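Local coordinates for EGF family domain-containing protein (Toxoplasma gondii, PDB 4Z80) that binds a RON2-like peptide and, as a divergent member of the AMA family, probably takes part in the moving junction through which the parasite invades host cells, at residues I29-G34 / T174-D179; T181-V186 / S259-H264. One frame throughout, in Å; residues are numbered along the deposited sequence.

Both contacts use the same long loop, between helix 165-172 and strand 192-193. Contact 1 lays its first part against the end of strand 27-30, and contact 2 ties the next part to the C-terminal part of helix 252-262. Contact 1 is largely buried, with Lys176 exposed at its margin, and polar at its heart: a buried carboxylate accepts one backbone N-H of the strand. Contact 2 is partly buried and has no hydrogen bond across it; a disulfide and apolar side chains do the work. They meet at a probable hydrogen bond, Asp175 OD2 to His264 NE2 (2.8 Å), where Phe178 packs on Cys183, and where Arg260 bonds to Glu177 O and makes a cation-pi contact with Trp30.

Contact 1. Residues I29-G34 / T174-D179; sequences IWDKDG and TDKEFD
Glu177 reaches across to the end of strand 27-30 and takes the backbone N-H of Trp30. The bond from Trp30 N to Glu177 OE2 is 3.0 Å long and nearly straight (163°), and it uses the anti lone pair of OE2, the one turned from OE1. The glutamate chain runs extended beyond CG (chi2 -156°), which carries the carboxylate to the strand. His335 also bonds to OE2 and Arg276 forms a salt bridge with OE1, so both oxygens are held; this should steady the negative charge of a buried group. Asp175 and Glu177 share Arg276.

Water makes a second link: it accepts from Lys32 N at 3.1 Å and donates to Lys176 O at 2.6 Å.

Packing is slighter. Glu177 OE2 lies 3.5 Å from Trp30 CD1, obliquely to the indole, and Glu177 CG is 3.4 Å from Trp30 O. At the exposed margin Lys176 CB and CD pass beside Asp31 OD2, but Lys176 NZ is 5.4 Å from it, too far for a salt bridge; any attraction is probably weak and long-range.

Each segment carries an Asx turn within a type I beta turn: Asp31 OD1 accepts from Asp33 N, and Asp175 OD1 from Glu177 N at 2.9 Å.

Strand 27-30 edges its sheet beside strand 43-51, where Trp30 touches Trp47. The indole also makes a cation-pi contact with Arg260 of helix 252-262, while Phe178 packs back on helix 165-172.

Contact 2. Residues T181-V186 / S259-H264; sequences TVCNFV and SRCTTH
Cys183 and Cys261 form a disulfide that fastens a turn of the long loop after helix 165-172 to the C-terminal part of helix 252-262, in a partly buried, largely apolar setting. The sulfurs, Cys183 SG and Cys261 SG, are 2.0 Å apart, and the bridge twists in the left-handed sense (chi3 -75°). Both cysteines point toward each other, and with SG beside the backbone N in each (chi1 -55° for Cys183, -63° for Cys261) the two sulfurs come together. The bridge draws Cys183 CB to within 3.5 Å of Cys261 CB, closer than unbonded carbons normally come.

The loop wraps its hydrophobic residues round Cys261. Phe185 brings the far end of its ring: Phe185 CZ is 3.7 Å from Cys261 CB. The sulfur Cys261 SG lies 4.8 Å from the centre of the Phe185 ring, an oblique sulfur-aromatic contact. Val186 CG1 touches both Cys261 CB, at 3.7 Å, and Cys261 O, at 3.6 Å, while sitting over one face of the Phe185 ring toward its rim. Two overlapping type I beta turns, Thr181 to Asn184 (its closing bond weak) and Cys183 to Val186, coil the loop here, and Val182, Phe185 and Val186 all touch Cys261.

Such cross-links are in keeping with the PAN fold of AMA proteins, in which disulfides hold long loops to a compact core; Cys161-Cys265 and Cys255-Cys289 are further bridges involving this helix or the residues just after it.

Across the disulfide from Val186, Val182 CG1 meets Arg260 NH1 at 3.9 Å, the side chains crossing at about a right angle. The extended arginine bonds through NE to Glu177 O. Farther along, in the 3-10 segment 263-264, His264 O accepts a hydrogen bond from Ser11 OG of the bound RON2-like peptide chain.

Contact 1. Residues I29-G34 / T174-D179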
loop_
_atom_site.group_PDB
_atom_site.type_symbol
_atom_site.label_atom_id
_atom_site.label_comp_id
_atom_site.label_asym_id
_atom_site.label_seq_id
_atom_site.Cartn_x
_atom_site.Cartn_y
_atom_site.Cartn_z
ATOM N N ILE A 29 -1.564 15.148 -0.602
ATOM C CA ILE A 29 -2.435 15.025 0.547
ATOM C C ILE A 29 -3.823 15.498 0.123
ATOM O O ILE A 29 -3.949 16.338 -0.774
ATOM C CB ILE A 29 -1.922 15.839 1.743
ATOM C CG1 ILE A 29 -1.634 17.271 1.311
ATOM C CG2 ILE A 29 -0.658 15.200 2.320
ATOM C CD1 ILE A 29 -1.728 18.245 2.412
ATOM N N TRP A 30 -4.859 14.957 0.751
ATOM C CA TRP A 30 -6.234 15.302 0.384
ATOM C C TRP A 30 -6.623 16.611 1.063
ATOM O O TRP A 30 -6.363 16.804 2.247
ATOM C CB TRP A 30 -7.211 14.174 0.766
ATOM C CG TRP A 30 -6.806 12.843 0.216
ATOM C CD1 TRP A 30 -6.348 11.768 0.927
ATOM C CD2 TRP A 30 -6.781 12.452 -1.159
ATOM N NE1 TRP A 30 -6.047 10.734 0.080
ATOM C CE2 TRP A 30 -6.312 11.122 -1.206
ATOM C CE3 TRP A 30 -7.116 13.092 -2.358
ATOM C CZ2 TRP A 30 -6.156 10.426 -2.400
ATOM C CZ3 TRP A 30 -6.964 12.394 -3.546
ATOM C CH2 TRP A 30 -6.492 11.074 -3.557
ATOM N N ASP A 31 -7.221 17.516 0.298
ATOM C CA ASP A 31 -7.735 18.761 0.859
ATOM C C ASP A 31 -8.726 19.399 -0.104
ATOM O O ASP A 31 -8.443 19.518 -1.292
ATOM C CB ASP A 31 -6.598 19.732 1.161
ATOM C CG ASP A 31 -7.034 20.858 2.079
ATOM O OD1 ASP A 31 -7.656 21.816 1.579
ATOM O OD2 ASP A 31 -6.773 20.777 3.302
ATOM N N LYS A 32 -9.881 19.816 0.401
ATOM C CA LYS A 32 -10.913 20.351 -0.485
ATOM C C LYS A 32 -10.514 21.711 -1.071
ATOM O O LYS A 32 -11.134 22.175 -2.025
ATOM C CB LYS A 32 -12.259 20.447 0.242
ATOM C CG LYS A 32 -12.295 21.368 1.439
ATOM C CD LYS A 32 -13.664 21.308 2.102
ATOM C CE LYS A 32 -13.669 22.020 3.438
ATOM N NZ LYS A 32 -13.217 23.432 3.315
ATOM N N ASP A 33 -9.467 22.329 -0.526
ATOM C CA ASP A 33 -8.938 23.585 -1.063
ATOM C C ASP A 33 -7.658 23.376 -1.876
ATOM O O ASP A 33 -7.008 24.339 -2.288
ATOM C CB ASP A 33 -8.665 24.577 0.068
ATOM C CG ASP A 33 -9.936 25.054 0.748
ATOM O OD1 ASP A 33 -10.992 25.107 0.082
ATOM O OD2 ASP A 33 -9.877 25.378 1.952
ATOM N N GLY A 34 -7.288 22.120 -2.107
ATOM C CA GLY A 34 -6.126 21.827 -2.926
ATOM C C GLY A 34 -6.329 22.311 -4.351
ATOM O O GLY A 34 -7.452 22.325 -4.848
ATOM N N THR A 174 -14.333 16.259 10.909
ATOM C CA THR A 174 -13.519 17.464 11.041
ATOM C C THR A 174 -12.054 17.237 10.628
ATOM O O THR A 174 -11.197 18.096 10.847
ATOM C CB THR A 174 -13.564 18.005 12.481
ATOM O OG1 THR A 174 -13.161 16.982 13.400
ATOM C CG2 THR A 174 -14.978 18.462 12.834
ATOM N N ASP A 175 -11.785 16.079 10.028
ATOM C CA ASP A 175 -10.481 15.764 9.443
ATOM C C ASP A 175 -10.465 16.275 8.010
ATOM O O ASP A 175 -11.308 15.880 7.206
ATOM C CB ASP A 175 -10.246 14.247 9.495
ATOM C CG ASP A 175 -8.836 13.831 9.080
ATOM O OD1 ASP A 175 -8.175 14.537 8.281
ATOM O OD2 ASP A 175 -8.402 12.755 9.551
ATOM N N LYS A 176 -9.500 17.127 7.678
ATOM C CA LYS A 176 -9.478 17.753 6.360
ATOM C C LYS A 176 -9.205 16.754 5.230
ATOM O O LYS A 176 -9.441 17.065 4.062
ATOM C CB LYS A 176 -8.447 18.884 6.343
ATOM C CG LYS A 176 -8.783 19.985 7.341
ATOM C CD LYS A 176 -7.949 21.238 7.135
ATOM C CE LYS A 176 -8.387 22.332 8.098
ATOM N NZ LYS A 176 -7.734 23.642 7.816
ATOM N N GLU A 177 -8.754 15.548 5.573
ATOM C CA GLU A 177 -8.556 14.503 4.566
ATOM C C GLU A 177 -9.765 13.580 4.414
ATOM O O GLU A 177 -9.820 12.766 3.494
ATOM C CB GLU A 177 -7.315 13.665 4.899
ATOM C CG GLU A 177 -6.020 14.423 4.685
ATOM C CD GLU A 177 -4.844 13.505 4.449
ATOM O OE1 GLU A 177 -4.420 12.824 5.406
ATOM O OE2 GLU A 177 -4.348 13.464 3.303
ATOM N N PHE A 178 -10.725 13.695 5.326
ATOM C CA PHE A 178 -11.910 12.854 5.291
ATOM C C PHE A 178 -12.986 13.508 4.439
ATOM O O PHE A 178 -13.115 14.728 4.434
ATOM C CB PHE A 178 -12.429 12.619 6.707
ATOM C CG PHE A 178 -13.546 11.609 6.796
ATOM C CD1 PHE A 178 -13.264 10.263 6.934
ATOM C CD2 PHE A 178 -14.875 12.010 6.766
ATOM C CE1 PHE A 178 -14.273 9.326 7.027
ATOM C CE2 PHE A 178 -15.900 11.075 6.852
ATOM C CZ PHE A 178 -15.599 9.734 6.986
ATOM N N ASP A 179 -13.739 12.694 3.706
ATOM C CA ASP A 179 -14.892 13.181 2.960
ATOM C C ASP A 179 -16.022 12.169 3.096
ATOM O O ASP A 179 -15.838 10.998 2.802
ATOM C CB ASP A 179 -14.543 13.407 1.491
ATOM C CG ASP A 179 -15.723 13.925 0.690
ATOM O OD1 ASP A 179 -15.888 15.161 0.615
ATOM O OD2 ASP A 179 -16.492 13.100 0.154
HETATM O O HOH W 1 -10.681 19.273 3.305
#

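Contact 2. Residues T181-V186 / S259-H264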
loop_
_atom_site.group_PDB
_atom_site.type_symbol
_atom_site.label_atom_id
_atom_site.label_comp_id
_atom_site.label_asym_id
_atom_site.label_seq_id
_atom_site.Cartn_x
_atom_site.Cartn_y
_atom_site.Cartn_z
ATOM N N THR A 181 -18.704 11.590 1.462
ATOM C CA THR A 181 -19.193 10.964 0.242
ATOM C C THR A 181 -18.212 9.904 -0.233
ATOM O O THR A 181 -18.603 8.779 -0.534
ATOM C CB THR A 181 -19.420 11.995 -0.868
ATOM O OG1 THR A 181 -20.376 12.959 -0.413
ATOM C CG2 THR A 181 -19.935 11.323 -2.139
ATOM N N VAL A 182 -16.935 10.262 -0.295
ATOM C CA VAL A 182 -15.914 9.298 -0.667
ATOM C C VAL A 182 -15.911 8.139 0.335
ATOM O O VAL A 182 -15.788 6.973 -0.045
ATOM C CB VAL A 182 -14.523 9.958 -0.734
ATOM C CG1 VAL A 182 -13.411 8.907 -0.876
ATOM C CG2 VAL A 182 -14.475 10.942 -1.888
ATOM N N CYS A 183 -16.075 8.471 1.612
ATOM C CA CYS A 183 -16.039 7.482 2.683
ATOM C C CYS A 183 -17.435 7.099 3.156
ATOM O O CYS A 183 -17.665 6.962 4.356
ATOM C CB CYS A 183 -15.240 8.022 3.866
ATOM S SG CYS A 183 -13.567 8.569 3.448
ATOM N N ASN A 184 -18.359 6.915 2.221
ATOM C CA ASN A 184 -19.755 6.716 2.593
ATOM C C ASN A 184 -20.033 5.323 3.151
ATOM O O ASN A 184 -21.158 5.022 3.541
ATOM C CB ASN A 184 -20.676 6.998 1.397
ATOM C CG ASN A 184 -20.440 6.069 0.223
ATOM O OD1 ASN A 184 -19.694 5.094 0.307
ATOM N ND2 ASN A 184 -21.098 6.370 -0.891
ATOM N N PHE A 185 -18.997 4.490 3.207
ATOM C CA PHE A 185 -19.100 3.121 3.702
ATOM C C PHE A 185 -18.560 3.027 5.124
ATOM O O PHE A 185 -18.439 1.932 5.680
ATOM C CB PHE A 185 -18.326 2.169 2.792
ATOM C CG PHE A 185 -16.886 2.562 2.625
ATOM C CD1 PHE A 185 -16.515 3.468 1.644
ATOM C CD2 PHE A 185 -15.919 2.076 3.483
ATOM C CE1 PHE A 185 -15.200 3.858 1.503
ATOM C CE2 PHE A 185 -14.599 2.459 3.347
ATOM C CZ PHE A 185 -14.237 3.353 2.354
ATOM N N VAL A 186 -18.223 4.167 5.712
ATOM C CA VAL A 186 -17.739 4.189 7.085
ATOM C C VAL A 186 -18.230 5.478 7.762
ATOM O O VAL A 186 -17.456 6.341 8.165
ATOM C CB VAL A 186 -16.178 4.022 7.114
ATOM C CG1 VAL A 186 -15.483 5.099 6.302
ATOM C CG2 VAL A 186 -15.651 3.941 8.530
ATOM N N SER A 259 -8.084 2.691 2.657
ATOM C CA SER A 259 -7.117 3.206 3.624
ATOM C C SER A 259 -7.424 4.626 4.076
ATOM O O SER A 259 -7.436 4.919 5.271
ATOM C CB SER A 259 -5.701 3.174 3.047
ATOM O OG SER A 259 -4.857 4.012 3.834
ATOM N N ARG A 260 -7.661 5.510 3.112
ATOM C CA ARG A 260 -7.953 6.910 3.402
ATOM C C ARG A 260 -9.034 7.045 4.465
ATOM O O ARG A 260 -8.938 7.857 5.388
ATOM C CB ARG A 260 -8.397 7.619 2.121
ATOM C CG ARG A 260 -8.830 9.048 2.331
ATOM C CD ARG A 260 -9.310 9.680 1.048
ATOM N NE ARG A 260 -9.811 11.019 1.293
ATOM C CZ ARG A 260 -10.311 11.815 0.353
ATOM N NH1 ARG A 260 -10.392 11.397 -0.899
ATOM N NH2 ARG A 260 -10.733 13.030 0.675
ATOM N N CYS A 261 -10.063 6.225 4.329
ATOM C CA CYS A 261 -11.286 6.424 5.096
ATOM C C CYS A 261 -11.300 5.746 6.464
ATOM O O CYS A 261 -12.171 6.046 7.281
ATOM C CB CYS A 261 -12.486 5.929 4.288
ATOM S SG CYS A 261 -12.766 6.834 2.759
ATOM N N THR A 262 -10.359 4.841 6.724
ATOM C CA THR A 262 -10.428 4.015 7.934
ATOM C C THR A 262 -9.404 4.356 9.021
ATOM O O THR A 262 -9.347 3.674 10.036
ATOM C CB THR A 262 -10.267 2.513 7.599
ATOM O OG1 THR A 262 -9.075 2.297 6.826
ATOM C CG2 THR A 262 -11.469 2.009 6.821
ATOM N N THR A 263 -8.610 5.408 8.824
ATOM C CA THR A 263 -7.647 5.849 9.831
ATOM C C THR A 263 -8.220 5.903 11.249
ATOM O O THR A 263 -7.623 5.378 12.192
ATOM C CB THR A 263 -7.093 7.243 9.458
ATOM O OG1 THR A 263 -6.234 7.114 8.313
ATOM C CG2 THR A 263 -6.325 7.897 10.614
ATOM N N HIS A 264 -9.381 6.527 11.408
ATOM C CA HIS A 264 -9.895 6.768 12.755
ATOM C C HIS A 264 -10.589 5.557 13.365
ATOM O O HIS A 264 -11.050 5.617 14.501
ATOM C CB HIS A 264 -10.834 7.971 12.748
ATOM C CG HIS A 264 -10.128 9.244 12.418
ATOM N ND1 HIS A 264 -9.119 9.749 13.208
ATOM C CD2 HIS A 264 -10.245 10.086 11.366
ATOM C CE1 HIS A 264 -8.652 10.858 12.662
ATOM N NE2 HIS A 264 -9.320 11.085 11.546
#